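Local coordinates for protein DyP-type peroxidase (PDB 4GS1) that probably catalyses the hydrogen peroxide-dependent oxidation of dyes and other substrates, as a haem-containing peroxidase of the dye-decolourising (DyP) family, at residues T75-W80 with D385-Q390; V244-M249 with Y324-R329; I266-D271 with A302-A307; L26-R31 with S44-A49. All blocks are in the same frame, centred on the assembly; numbering follows the deposited sequence.

Overall arrangement
The chain is built round two ferredoxin-like halves, each with a four-stranded antiparallel sheet. Contact 3 holds the haem: His-303 binds the iron, and residues of both its segments touch the porphyrin. Contact 2, in the sheet of the C-terminal half, reaches the same haem through Ile-247 and Met-249; its centre is about 21 Å from that of contact 3, with nearest atoms about 8 Å apart. Contact 4 lies about 9 Å from contact 2 between nearest atoms, and both also meet the second subunit. Contact 1 is remote, its centre about 41 Å from that of contact 3 across the chain's centre, yet its 305-residue separation encloses contacts 2 and 3 in sequence.

Contact 1 (T75-W80 with D385-Q390); sequences TALRTW and DRYPGQ
Tyr-387 lays its ring against the helix of 75-80 in a CH-pi contact: CB of Arg-78 stands 4.1 Å from the ring centroid, 25° off the normal. The opposite face is backed by CB of Gln-390, so the ring is sandwiched between helix and turn. With CG set between the backbone N and the carbonyl carbon (chi1 62°), the ring rises from the loop alongside the helix. The guanidinium of Arg-78 stands almost perpendicular to it.

Apolar contact continues at Leu-77, whose CB lies 3.7 Å from CD2 of Tyr-387. CD2 of Leu-77 abuts O of Pro-388 at 3.8 Å, a buried carbonyl with no partner in the model. A leucine in place of Tyr-387 would probably leave the CB atoms of Arg-78 and Gln-390 without the flat surface that separates them.

No polar bond links helix and loop; each holds its own. A type II turn runs from Tyr-387 to Gln-390, and N of Tyr-387 donates to OE1 of Gln-390 at 3.0 Å.

Leu-77 also touches Leu-149 of strand 149-155 and Ile-109 and Ile-111 of strand 106-111; the C-terminal loop thus packs on a helix that itself lies on the N-terminal sheet.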
# COMPACT_ATOMS: atom_id res chain seq x y z
N THR B 75 4.43 -30.34 2.41
CA THR B 75 5.41 -29.50 3.10
C THR B 75 4.94 -28.05 3.21
O THR B 75 4.98 -27.46 4.29
CB THR B 75 6.76 -29.51 2.36
OG1 THR B 75 7.34 -30.82 2.44
CG2 THR B 75 7.72 -28.51 2.98
N ALA B 76 4.49 -27.49 2.10
CA ALA B 76 4.08 -26.09 2.09
C ALA B 76 2.84 -25.87 2.94
O ALA B 76 2.80 -24.96 3.78
CB ALA B 76 3.82 -25.62 0.66
N LEU B 77 1.82 -26.69 2.73
CA LEU B 77 0.55 -26.52 3.44
C LEU B 77 0.71 -26.69 4.96
O LEU B 77 0.13 -25.91 5.74
CB LEU B 77 -0.51 -27.47 2.89
CG LEU B 77 -0.99 -27.19 1.45
CD1 LEU B 77 -1.74 -28.38 0.90
CD2 LEU B 77 -1.88 -25.95 1.39
N ARG B 78 1.48 -27.69 5.38
CA ARG B 78 1.72 -27.89 6.82
C ARG B 78 2.51 -26.74 7.42
O ARG B 78 2.19 -26.25 8.50
CB ARG B 78 2.47 -29.21 7.09
CG ARG B 78 2.63 -29.49 8.59
CD ARG B 78 3.77 -30.47 8.91
NE ARG B 78 4.02 -31.42 7.83
CZ ARG B 78 5.10 -31.39 7.06
NH1 ARG B 78 6.04 -30.47 7.25
NH2 ARG B 78 5.25 -32.29 6.10
N THR B 79 3.55 -26.30 6.71
CA THR B 79 4.39 -25.21 7.20
C THR B 79 3.59 -23.92 7.38
O THR B 79 3.67 -23.28 8.43
CB THR B 79 5.59 -24.98 6.27
OG1 THR B 79 6.40 -26.17 6.25
CG2 THR B 79 6.42 -23.81 6.74
N TRP B 80 2.80 -23.55 6.37
CA TRP B 80 1.97 -22.35 6.49
C TRP B 80 0.95 -22.49 7.62
O TRP B 80 0.68 -21.53 8.33
CB TRP B 80 1.25 -22.05 5.17
CG TRP B 80 2.12 -21.51 4.06
CD1 TRP B 80 3.26 -20.75 4.19
CD2 TRP B 80 1.91 -21.69 2.66
NE1 TRP B 80 3.76 -20.45 2.94
CE2 TRP B 80 2.95 -21.01 1.98
CE3 TRP B 80 0.93 -22.34 1.90
CZ2 TRP B 80 3.04 -20.98 0.59
CZ3 TRP B 80 1.02 -22.32 0.52
CH2 TRP B 80 2.07 -21.64 -0.12
N ASP B 385 -6.64 -31.03 14.70
CA ASP B 385 -5.19 -31.22 14.61
C ASP B 385 -4.72 -31.56 13.20
O ASP B 385 -3.91 -32.46 13.00
CB ASP B 385 -4.74 -32.29 15.60
CG ASP B 385 -5.03 -31.91 17.04
OD1 ASP B 385 -4.80 -30.74 17.40
OD2 ASP B 385 -5.49 -32.78 17.81
N ARG B 386 -5.23 -30.81 12.22
CA ARG B 386 -4.88 -31.03 10.82
C ARG B 386 -4.66 -29.71 10.10
O ARG B 386 -5.12 -28.67 10.57
CB ARG B 386 -5.97 -31.84 10.12
CG ARG B 386 -6.33 -33.15 10.81
CD ARG B 386 -7.45 -33.88 10.11
NE ARG B 386 -7.07 -34.38 8.80
CZ ARG B 386 -6.26 -35.42 8.60
NH1 ARG B 386 -5.73 -36.06 9.63
NH2 ARG B 386 -5.97 -35.81 7.37
N TYR B 387 -3.93 -29.75 8.99
CA TYR B 387 -3.72 -28.55 8.17
C TYR B 387 -4.67 -28.55 6.97
O TYR B 387 -5.13 -29.61 6.54
CB TYR B 387 -2.25 -28.45 7.73
CG TYR B 387 -1.72 -29.58 6.87
CD1 TYR B 387 -0.97 -30.61 7.42
CD2 TYR B 387 -1.93 -29.59 5.50
CE1 TYR B 387 -0.47 -31.64 6.63
CE2 TYR B 387 -1.43 -30.60 4.70
CZ TYR B 387 -0.71 -31.62 5.27
OH TYR B 387 -0.23 -32.62 4.44
N PRO B 388 -5.00 -27.35 6.44
CA PRO B 388 -5.92 -27.30 5.30
C PRO B 388 -5.36 -28.05 4.11
O PRO B 388 -4.23 -27.77 3.70
CB PRO B 388 -6.01 -25.80 4.99
CG PRO B 388 -5.78 -25.14 6.32
CD PRO B 388 -4.73 -26.01 6.99
N GLY B 389 -6.12 -28.99 3.58
CA GLY B 389 -5.68 -29.78 2.44
C GLY B 389 -5.03 -31.10 2.84
O GLY B 389 -4.61 -31.88 1.98
N GLN B 390 -4.94 -31.37 4.14
CA GLN B 390 -4.32 -32.62 4.59
C GLN B 390 -5.12 -33.84 4.12
O GLN B 390 -4.54 -34.87 3.78
CB GLN B 390 -4.13 -32.62 6.12
CG GLN B 390 -3.32 -33.83 6.65
CD GLN B 390 -2.87 -33.66 8.09
OE1 GLN B 390 -3.13 -32.64 8.73
NE2 GLN B 390 -2.19 -34.68 8.62

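Contact 2 (V244-M249 with Y324-R329); sequences VRRIRM and YDEGWR. With HEM (protoporphyrin IX containing Fe), chain F.
Water 1 accepts from both OH of Tyr-324, at 2.7 Å, and NE of Arg-246, at 3.0 Å, bridging two strands of the antiparallel C-terminal sheet of the ferredoxin-like fold. Strand 334-344 lies between them in the sheet order, and the segment axes accordingly stay 9.2 Å apart at closest approach, with 62° between their directions. Side chains therefore make the contact. Tyr-324 reaches strand 244-249 with its hydroxyl, whose OH comes within 3.2 Å of CA of Arg-248. Arg-246 crosses the tyrosine side chain at about a right angle: its chain is extended from CG to NE, which carries the guanidinium past the ring with the two planes 68° apart, and its CG is 3.7 Å from OH of Tyr-324.

Farther along, CD of Arg-248 lies over one face of the Arg-329 guanidinium in one of the two conformers modelled for Arg-329. Both arginines form salt bridges with Glu-372, whose carboxylate probably brings them together. At the end of strand 318-328, Glu-326 and Gly-327 both face Asp-335 in a classic beta bulge, and OD1 of Asp-325 accepts from N of Gly-327 in an Asx turn.

Strand 244-249 also borders the haem pocket: CE of Met-249 approaches the haem methyl CMB, and CG2 of Ile-247 lies 3.5 Å from the vinyl carbon CBB.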
# COMPACT_ATOMS: atom_id res chain seq x y z
N VAL B 244 -10.70 -14.61 -7.35
CA VAL B 244 -10.02 -13.32 -7.31
C VAL B 244 -10.02 -12.71 -8.70
O VAL B 244 -9.70 -13.40 -9.68
CB VAL B 244 -8.55 -13.50 -6.90
CG1 VAL B 244 -7.85 -12.14 -6.87
CG2 VAL B 244 -8.43 -14.18 -5.57
N ARG B 245 -10.37 -11.43 -8.80
CA ARG B 245 -10.18 -10.69 -10.05
C ARG B 245 -9.47 -9.38 -9.76
O ARG B 245 -9.90 -8.61 -8.90
CB ARG B 245 -11.51 -10.43 -10.77
CG ARG B 245 -12.34 -11.70 -11.04
CD ARG B 245 -11.80 -12.50 -12.24
NE ARG B 245 -12.25 -11.93 -13.51
CZ ARG B 245 -12.32 -12.61 -14.65
NH1 ARG B 245 -11.97 -13.89 -14.69
NH2 ARG B 245 -12.76 -12.01 -15.76
N ARG B 246 -8.38 -9.13 -10.47
CA ARG B 246 -7.73 -7.82 -10.42
C ARG B 246 -8.38 -6.94 -11.48
O ARG B 246 -8.20 -7.16 -12.68
CB ARG B 246 -6.22 -7.97 -10.68
CG ARG B 246 -5.46 -6.65 -10.70
CD ARG B 246 -3.96 -6.86 -10.95
NE ARG B 246 -3.27 -5.59 -11.08
CZ ARG B 246 -1.99 -5.39 -10.77
NH1 ARG B 246 -1.25 -6.39 -10.30
NH2 ARG B 246 -1.47 -4.18 -10.93
N ILE B 247 -9.17 -5.95 -11.03
CA ILE B 247 -9.98 -5.17 -11.97
C ILE B 247 -9.52 -3.72 -11.96
O ILE B 247 -9.78 -2.98 -11.00
CB ILE B 247 -11.49 -5.24 -11.63
CG1 ILE B 247 -11.96 -6.69 -11.51
CG2 ILE B 247 -12.31 -4.53 -12.73
CD1 ILE B 247 -13.45 -6.80 -11.07
N ARG B 248 -8.85 -3.31 -13.03
CA ARG B 248 -8.40 -1.93 -13.17
C ARG B 248 -9.59 -1.03 -13.44
O ARG B 248 -10.47 -1.37 -14.24
CB ARG B 248 -7.39 -1.81 -14.32
CG ARG B 248 -6.82 -0.39 -14.49
CD ARG B 248 -5.59 -0.36 -15.41
NE ARG B 248 -5.87 -0.84 -16.77
CZ ARG B 248 -6.32 -0.08 -17.77
NH1 ARG B 248 -6.56 1.22 -17.58
NH2 ARG B 248 -6.53 -0.61 -18.97
N MET B 249 -9.63 0.11 -12.75
CA MET B 249 -10.66 1.12 -12.98
C MET B 249 -10.16 2.19 -13.92
O MET B 249 -9.05 2.72 -13.75
CB MET B 249 -11.06 1.77 -11.65
CG MET B 249 -11.93 0.88 -10.76
SD MET B 249 -11.99 1.59 -9.09
CE MET B 249 -13.41 0.74 -8.41
N TYR B 324 -6.93 -1.30 -4.68
CA TYR B 324 -5.49 -1.33 -4.90
C TYR B 324 -5.02 -0.08 -5.63
O TYR B 324 -5.74 0.50 -6.45
CB TYR B 324 -5.01 -2.61 -5.61
CG TYR B 324 -5.35 -2.73 -7.08
CD1 TYR B 324 -4.49 -2.22 -8.06
CD2 TYR B 324 -6.51 -3.37 -7.49
CE1 TYR B 324 -4.80 -2.34 -9.41
CE2 TYR B 324 -6.82 -3.48 -8.83
CZ TYR B 324 -5.96 -2.98 -9.78
OH TYR B 324 -6.29 -3.12 -11.12
N ASP B 325 -3.80 0.34 -5.31
CA ASP B 325 -3.21 1.51 -5.93
C ASP B 325 -1.77 1.15 -6.27
O ASP B 325 -0.92 1.02 -5.38
CB ASP B 325 -3.24 2.70 -4.97
CG ASP B 325 -2.78 3.99 -5.62
OD1 ASP B 325 -2.05 3.95 -6.63
OD2 ASP B 325 -3.15 5.07 -5.11
N GLU B 326 -1.50 0.99 -7.56
CA GLU B 326 -0.17 0.68 -8.02
C GLU B 326 0.38 1.81 -8.89
O GLU B 326 1.20 1.59 -9.79
CB GLU B 326 -0.16 -0.66 -8.75
CG GLU B 326 -0.31 -1.86 -7.80
CD GLU B 326 0.75 -1.84 -6.71
OE1 GLU B 326 1.88 -1.40 -7.01
OE2 GLU B 326 0.47 -2.23 -5.56
N GLY B 327 -0.07 3.03 -8.61
CA GLY B 327 0.48 4.21 -9.25
C GLY B 327 0.07 4.37 -10.70
O GLY B 327 -1.12 4.33 -11.03
N TRP B 328 1.08 4.58 -11.55
CA TRP B 328 0.87 4.83 -12.97
C TRP B 328 1.79 3.93 -13.78
O TRP B 328 2.94 3.69 -13.39
CB TRP B 328 1.14 6.32 -13.29
CG TRP B 328 0.05 7.22 -12.77
CD1 TRP B 328 -1.01 7.71 -13.47
CD2 TRP B 328 -0.11 7.69 -11.42
NE1 TRP B 328 -1.81 8.47 -12.65
CE2 TRP B 328 -1.28 8.47 -11.38
CE3 TRP B 328 0.64 7.53 -10.24
CZ2 TRP B 328 -1.73 9.09 -10.22
CZ3 TRP B 328 0.18 8.14 -9.08
CH2 TRP B 328 -0.99 8.91 -9.08
N ARG B 329 1.29 3.44 -14.91
CA ARG B 329 2.11 2.67 -15.83
C ARG B 329 2.99 3.59 -16.66
O ARG B 329 2.91 4.81 -16.53
CB ARG B 329 1.23 1.82 -16.74
CG ARG B 329 0.35 0.87 -15.97
CD ARG B 329 -0.46 -0.05 -16.85
NE ARG B 329 -0.95 -1.18 -16.07
CZ ARG B 329 -1.96 -1.95 -16.42
NH1 ARG B 329 -2.32 -2.95 -15.63
NH2 ARG B 329 -2.62 -1.73 -17.55
CHA HEM F . -23.11 -4.78 -6.38
CHB HEM F . -19.26 -2.15 -7.68
CHC HEM F . -17.44 -5.94 -10.12
CHD HEM F . -21.08 -8.71 -8.48
C1A HEM F . -22.23 -3.75 -6.55
C2A HEM F . -22.43 -2.41 -6.04
C3A HEM F . -21.36 -1.69 -6.40
C4A HEM F . -20.46 -2.54 -7.14
CMA HEM F . -21.10 -0.19 -6.09
CAA HEM F . -23.67 -1.95 -5.23
CBA HEM F . -23.45 -2.06 -3.71
CGA HEM F . -23.41 -3.49 -3.23
O1A HEM F . -24.50 -4.12 -3.13
O2A HEM F . -22.30 -3.99 -2.93
C1B HEM F . -18.45 -2.94 -8.47
C2B HEM F . -17.24 -2.49 -9.13
C3B HEM F . -16.74 -3.53 -9.82
C4B HEM F . -17.60 -4.67 -9.60
CMB HEM F . -16.72 -1.03 -9.04
CAB HEM F . -15.46 -3.59 -10.69
CBB HEM F . -14.41 -2.75 -10.52
C1C HEM F . -18.27 -7.02 -9.89
C2C HEM F . -18.11 -8.36 -10.43
C3C HEM F . -19.12 -9.13 -9.96
C4C HEM F . -19.95 -8.28 -9.14
CMC HEM F . -16.94 -8.79 -11.34
CAC HEM F . -19.45 -10.63 -10.20
CBC HEM F . -19.03 -11.35 -11.24
C1D HEM F . -21.93 -7.91 -7.76
C2D HEM F . -23.10 -8.40 -7.06
C3D HEM F . -23.73 -7.18 -6.43
C4D HEM F . -22.88 -6.07 -6.77
CMD HEM F . -23.63 -9.85 -6.99
CAD HEM F . -25.01 -7.16 -5.57
CBD HEM F . -26.24 -7.16 -6.48
CGD HEM F . -27.47 -7.18 -5.60
O1D HEM F . -28.03 -6.09 -5.31
O2D HEM F . -27.88 -8.29 -5.16
NA HEM F . -21.02 -3.81 -7.22
NB HEM F . -18.65 -4.27 -8.78
NC HEM F . -19.42 -7.00 -9.11
ND HEM F . -21.82 -6.53 -7.56
FE HEM F . -20.29 -5.39 -8.25
O HOH W 1 -4.21 -3.35 -12.80

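Contact 3 (I266-D271 with A302-A307); sequences IGRHLD and AHVRLA. With HEM (protoporphyrin IX containing Fe), chain F.
Ile-266 and Val-304 are joined through their backbones: N of Val-304 donates to O of Ile-266 at 2.9 Å, nearly straight at 172° and in the carbonyl plane. This ties the C-terminal end of helix 259-266 to the first turn of helix 303-307, for which Ala-302 is the N-cap. Immediately after Ile-266 the chain turns away at Gly-267, whose phi is positive (105°); the backbone angles alone call for glycine, and a beta carbon would also clash with CG2 of Val-304.

The side chains then converge on the porphyrin. CG2 of Ile-266 lies 3.9 Å from CG1 of Val-304, and also reaches the haem methyl CMA. Its CD1 packs 4.0 Å from CB of His-303, the two side chains lying side by side and pointing the same way. Replacing Ile-266 by alanine would probably open a gap beside His-303 and Val-304 and leave the haem methyl CMA without this neighbour.

Val-304 CG1 and the extended chain of Arg-268 both meet the propionate carbon CAA, Arg-268 with CD at 3.8 Å; the guanidinium of Arg-268 is held through NH1 by the carbonyl oxygens of Gly-273 and Glu-281. Ala-307 places CB 3.6 Å from C2D of the haem. His-303 is turned with CG anti to its backbone N (chi1 -175°), which directs the ring at the metal, and NE2 binds the iron at 2.2 Å. On the ring's other nitrogen, ND1 is hydrogen-bonded to Asp-363, giving the proximal histidine-aspartate pairing found at the haem site of DyP-type peroxidases.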
# COMPACT_ATOMS: atom_id res chain seq x y z
N ILE B 266 -24.29 2.27 -11.97
CA ILE B 266 -24.43 1.27 -10.91
C ILE B 266 -25.88 0.93 -10.62
O ILE B 266 -26.24 -0.25 -10.50
CB ILE B 266 -23.77 1.76 -9.60
CG1 ILE B 266 -22.26 1.90 -9.78
CG2 ILE B 266 -24.08 0.81 -8.44
CD1 ILE B 266 -21.55 0.57 -10.14
N GLY B 267 -26.71 1.97 -10.49
CA GLY B 267 -28.10 1.80 -10.09
C GLY B 267 -28.35 2.22 -8.65
O GLY B 267 -29.42 1.95 -8.11
N ARG B 268 -27.37 2.87 -8.02
CA ARG B 268 -27.51 3.37 -6.65
C ARG B 268 -26.93 4.76 -6.52
O ARG B 268 -26.05 5.13 -7.29
CB ARG B 268 -26.79 2.44 -5.66
CG ARG B 268 -27.48 1.10 -5.40
CD ARG B 268 -26.61 0.26 -4.46
NE ARG B 268 -27.19 -1.03 -4.07
CZ ARG B 268 -27.96 -1.22 -3.00
NH1 ARG B 268 -28.28 -0.18 -2.22
NH2 ARG B 268 -28.40 -2.43 -2.70
N HIS B 269 -27.44 5.53 -5.56
CA HIS B 269 -26.92 6.86 -5.24
C HIS B 269 -25.51 6.80 -4.67
O HIS B 269 -25.18 5.91 -3.89
CB HIS B 269 -27.82 7.53 -4.20
CG HIS B 269 -29.18 7.88 -4.71
ND1 HIS B 269 -29.44 9.06 -5.38
CD2 HIS B 269 -30.36 7.20 -4.67
CE1 HIS B 269 -30.72 9.10 -5.71
NE2 HIS B 269 -31.30 7.99 -5.29
N LEU B 270 -24.67 7.77 -5.04
CA LEU B 270 -23.29 7.81 -4.56
C LEU B 270 -23.21 8.26 -3.11
O LEU B 270 -22.45 7.68 -2.32
CB LEU B 270 -22.43 8.71 -5.45
CG LEU B 270 -21.63 8.05 -6.59
CD1 LEU B 270 -21.00 9.11 -7.50
CD2 LEU B 270 -20.55 7.12 -6.04
N ASP B 271 -23.98 9.27 -2.74
CA ASP B 271 -23.91 9.80 -1.37
C ASP B 271 -24.45 8.84 -0.30
O ASP B 271 -23.77 8.55 0.68
CB ASP B 271 -24.56 11.20 -1.26
CG ASP B 271 -26.01 11.24 -1.75
OD1 ASP B 271 -26.50 10.28 -2.38
OD2 ASP B 271 -26.66 12.27 -1.49
N ALA B 302 -27.78 -1.22 -15.88
CA ALA B 302 -27.16 -0.90 -14.59
C ALA B 302 -26.54 -2.13 -13.95
O ALA B 302 -27.12 -3.22 -13.99
CB ALA B 302 -28.19 -0.30 -13.65
N HIS B 303 -25.37 -1.95 -13.35
CA HIS B 303 -24.64 -3.03 -12.69
C HIS B 303 -25.51 -3.84 -11.72
O HIS B 303 -25.54 -5.07 -11.80
CB HIS B 303 -23.41 -2.46 -11.98
CG HIS B 303 -22.52 -3.51 -11.38
ND1 HIS B 303 -21.75 -4.35 -12.14
CD2 HIS B 303 -22.28 -3.82 -10.08
CE1 HIS B 303 -21.06 -5.15 -11.34
NE2 HIS B 303 -21.36 -4.85 -10.09
N VAL B 304 -26.21 -3.17 -10.80
CA VAL B 304 -26.96 -3.94 -9.80
C VAL B 304 -28.18 -4.63 -10.39
O VAL B 304 -28.65 -5.61 -9.81
CB VAL B 304 -27.35 -3.13 -8.54
CG1 VAL B 304 -26.12 -2.45 -7.94
CG2 VAL B 304 -28.45 -2.11 -8.85
N ARG B 305 -28.69 -4.15 -11.52
CA ARG B 305 -29.78 -4.86 -12.20
C ARG B 305 -29.27 -6.19 -12.74
O ARG B 305 -29.93 -7.23 -12.58
CB ARG B 305 -30.38 -4.01 -13.33
CG ARG B 305 -31.45 -4.76 -14.13
CD ARG B 305 -32.05 -3.90 -15.24
NE ARG B 305 -32.83 -2.78 -14.73
CZ ARG B 305 -34.08 -2.89 -14.26
NH1 ARG B 305 -34.71 -1.81 -13.82
NH2 ARG B 305 -34.69 -4.07 -14.25
N LEU B 306 -28.11 -6.16 -13.39
CA LEU B 306 -27.63 -7.38 -14.03
C LEU B 306 -27.02 -8.36 -13.04
O LEU B 306 -27.01 -9.56 -13.29
CB LEU B 306 -26.63 -7.03 -15.14
CG LEU B 306 -27.17 -6.17 -16.28
CD1 LEU B 306 -26.05 -5.92 -17.27
CD2 LEU B 306 -28.35 -6.84 -16.96
N ALA B 307 -26.51 -7.85 -11.91
CA ALA B 307 -25.90 -8.72 -10.91
C ALA B 307 -26.87 -9.31 -9.88
O ALA B 307 -26.49 -10.19 -9.12
CB ALA B 307 -24.76 -7.98 -10.19
CHA HEM F . -23.11 -4.78 -6.38
CHB HEM F . -19.26 -2.15 -7.68
CHC HEM F . -17.44 -5.94 -10.12
CHD HEM F . -21.08 -8.71 -8.48
C1A HEM F . -22.23 -3.75 -6.55
C2A HEM F . -22.43 -2.41 -6.04
C3A HEM F . -21.36 -1.69 -6.40
C4A HEM F . -20.46 -2.54 -7.14
CMA HEM F . -21.10 -0.19 -6.09
CAA HEM F . -23.67 -1.95 -5.23
CBA HEM F . -23.45 -2.06 -3.71
CGA HEM F . -23.41 -3.49 -3.23
O1A HEM F . -24.50 -4.12 -3.13
O2A HEM F . -22.30 -3.99 -2.93
C1B HEM F . -18.45 -2.94 -8.47
C2B HEM F . -17.24 -2.49 -9.13
C3B HEM F . -16.74 -3.53 -9.82
C4B HEM F . -17.60 -4.67 -9.60
CMB HEM F . -16.72 -1.03 -9.04
CAB HEM F . -15.46 -3.59 -10.69
CBB HEM F . -14.41 -2.75 -10.52
C1C HEM F . -18.27 -7.02 -9.89
C2C HEM F . -18.11 -8.36 -10.43
C3C HEM F . -19.12 -9.13 -9.96
C4C HEM F . -19.95 -8.28 -9.14
CMC HEM F . -16.94 -8.79 -11.34
CAC HEM F . -19.45 -10.63 -10.20
CBC HEM F . -19.03 -11.35 -11.24
C1D HEM F . -21.93 -7.91 -7.76
C2D HEM F . -23.10 -8.40 -7.06
C3D HEM F . -23.73 -7.18 -6.43
C4D HEM F . -22.88 -6.07 -6.77
CMD HEM F . -23.63 -9.85 -6.99
CAD HEM F . -25.01 -7.16 -5.57
CBD HEM F . -26.24 -7.16 -6.48
CGD HEM F . -27.47 -7.18 -5.60
O1D HEM F . -28.03 -6.09 -5.31
O2D HEM F . -27.88 -8.29 -5.16
NA HEM F . -21.02 -3.81 -7.22
NB HEM F . -18.65 -4.27 -8.78
NC HEM F . -19.42 -7.00 -9.11
ND HEM F . -21.82 -6.53 -7.56
FE HEM F . -20.29 -5.39 -8.25

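Contact 4 (L26-R31 with S44-A49); sequences LDMARR and SGRAPA
Arg-46 grips one oxygen of Asp-27 with both terminal nitrogens: NH2 lies 2.7 Å from OD2 and NH1 lies 3.0 Å from that same atom. The two hydrogen bonds belong to a salt bridge in the guanidinium plane. NH2 meets OD2 nearly along its C-O axis, NH1 by way of the anti lone pair, and the carboxylate is tilted only 24° from the guanidinium.

The close-packed side belongs to Met-28. Its sulphur sits 3.6 Å above one guanidinium face, toward the rim, and SD is 3.7 Å from CB of Arg-46. Bends at chi2 (-61°) and chi3 (-70°) bring CE round to the loop backbone, 3.8 Å from CA of Pro-48. Helix 21-30 is thereby joined to the loop leading into strand 50-58 of the N-terminal ferredoxin-like sheet, while Ala-47 and Pro-48 touch strand 318-328 of the C-terminal sheet.

Looser packing prevails where Arg-31, partly exposed, meets the exposed Arg-46. The two arginines cross obliquely, NE of Arg-31 being 3.4 Å from NH2 of Arg-46 without a bond; the charge of Asp-27 probably eases this approach. Water 2 spans the remaining separation, accepting from NH1 of Arg-31 and donating to the backbone O of Arg-46 at 2.7 Å.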
# COMPACT_ATOMS: atom_id res chain seq x y z
N LEU B 26 -10.84 1.80 17.86
CA LEU B 26 -9.59 1.14 18.24
C LEU B 26 -9.66 -0.38 18.20
O LEU B 26 -8.62 -1.05 18.28
CB LEU B 26 -9.14 1.60 19.63
CG LEU B 26 -8.51 2.99 19.70
CD1 LEU B 26 -8.13 3.33 21.12
CD2 LEU B 26 -7.28 3.06 18.80
N ASP B 27 -10.87 -0.93 18.06
CA ASP B 27 -11.08 -2.36 18.25
C ASP B 27 -10.34 -3.26 17.25
O ASP B 27 -9.77 -4.27 17.63
CB ASP B 27 -12.57 -2.70 18.25
CG ASP B 27 -12.86 -4.05 18.87
OD1 ASP B 27 -12.26 -4.36 19.93
OD2 ASP B 27 -13.68 -4.81 18.32
N MET B 28 -10.36 -2.89 15.97
CA MET B 28 -9.74 -3.75 14.96
C MET B 28 -8.22 -3.81 15.13
O MET B 28 -7.60 -4.84 14.90
CB MET B 28 -10.12 -3.29 13.54
CG MET B 28 -11.57 -3.58 13.16
SD MET B 28 -11.98 -5.35 13.18
CE MET B 28 -11.04 -5.94 11.77
N ALA B 29 -7.62 -2.70 15.56
CA ALA B 29 -6.18 -2.65 15.75
C ALA B 29 -5.78 -3.41 17.01
O ALA B 29 -4.69 -3.98 17.08
CB ALA B 29 -5.70 -1.21 15.82
N ARG B 30 -6.68 -3.43 17.99
CA ARG B 30 -6.37 -3.95 19.32
C ARG B 30 -6.54 -5.47 19.46
O ARG B 30 -5.77 -6.13 20.16
CB ARG B 30 -7.22 -3.21 20.36
CG ARG B 30 -7.44 -3.98 21.66
CD ARG B 30 -8.48 -3.30 22.56
NE ARG B 30 -9.86 -3.60 22.18
CZ ARG B 30 -10.47 -4.76 22.42
NH1 ARG B 30 -9.83 -5.75 23.02
NH2 ARG B 30 -11.73 -4.93 22.05
N ARG B 31 -7.55 -6.02 18.79
CA ARG B 31 -7.97 -7.40 19.02
C ARG B 31 -7.21 -8.43 18.19
O ARG B 31 -6.66 -8.09 17.14
CB ARG B 31 -9.45 -7.54 18.72
CG ARG B 31 -9.75 -7.37 17.23
CD ARG B 31 -11.24 -7.25 16.94
NE ARG B 31 -11.85 -8.55 16.64
CZ ARG B 31 -11.74 -9.18 15.48
NH1 ARG B 31 -11.01 -8.66 14.49
NH2 ARG B 31 -12.34 -10.35 15.30
N SER B 44 -15.41 -14.78 7.01
CA SER B 44 -16.45 -14.20 7.85
C SER B 44 -15.85 -13.20 8.84
O SER B 44 -14.64 -13.04 8.92
CB SER B 44 -17.16 -15.31 8.63
OG SER B 44 -16.27 -15.92 9.55
N GLY B 45 -16.71 -12.52 9.59
CA GLY B 45 -16.24 -11.58 10.60
C GLY B 45 -15.89 -10.24 9.99
O GLY B 45 -15.95 -10.07 8.77
N ARG B 46 -15.52 -9.28 10.83
CA ARG B 46 -15.08 -7.98 10.33
C ARG B 46 -13.80 -8.13 9.54
O ARG B 46 -12.87 -8.82 9.97
CB ARG B 46 -14.88 -6.99 11.49
CG ARG B 46 -16.17 -6.36 11.99
CD ARG B 46 -15.91 -5.48 13.20
NE ARG B 46 -15.47 -6.27 14.35
CZ ARG B 46 -14.97 -5.76 15.47
NH1 ARG B 46 -14.83 -4.44 15.59
NH2 ARG B 46 -14.59 -6.56 16.46
N ALA B 47 -13.74 -7.50 8.37
CA ALA B 47 -12.52 -7.58 7.55
C ALA B 47 -11.51 -6.51 7.98
O ALA B 47 -11.88 -5.35 8.18
CB ALA B 47 -12.87 -7.41 6.09
N PRO B 48 -10.23 -6.90 8.12
CA PRO B 48 -9.18 -5.92 8.46
C PRO B 48 -8.96 -4.94 7.32
O PRO B 48 -9.34 -5.22 6.18
CB PRO B 48 -7.93 -6.79 8.64
CG PRO B 48 -8.45 -8.17 8.94
CD PRO B 48 -9.72 -8.29 8.15
N ALA B 49 -8.33 -3.81 7.62
CA ALA B 49 -8.18 -2.75 6.62
C ALA B 49 -7.19 -3.07 5.50
O ALA B 49 -7.26 -2.46 4.44
CB ALA B 49 -7.81 -1.42 7.30
O HOH W 2 -12.35 -9.92 12.40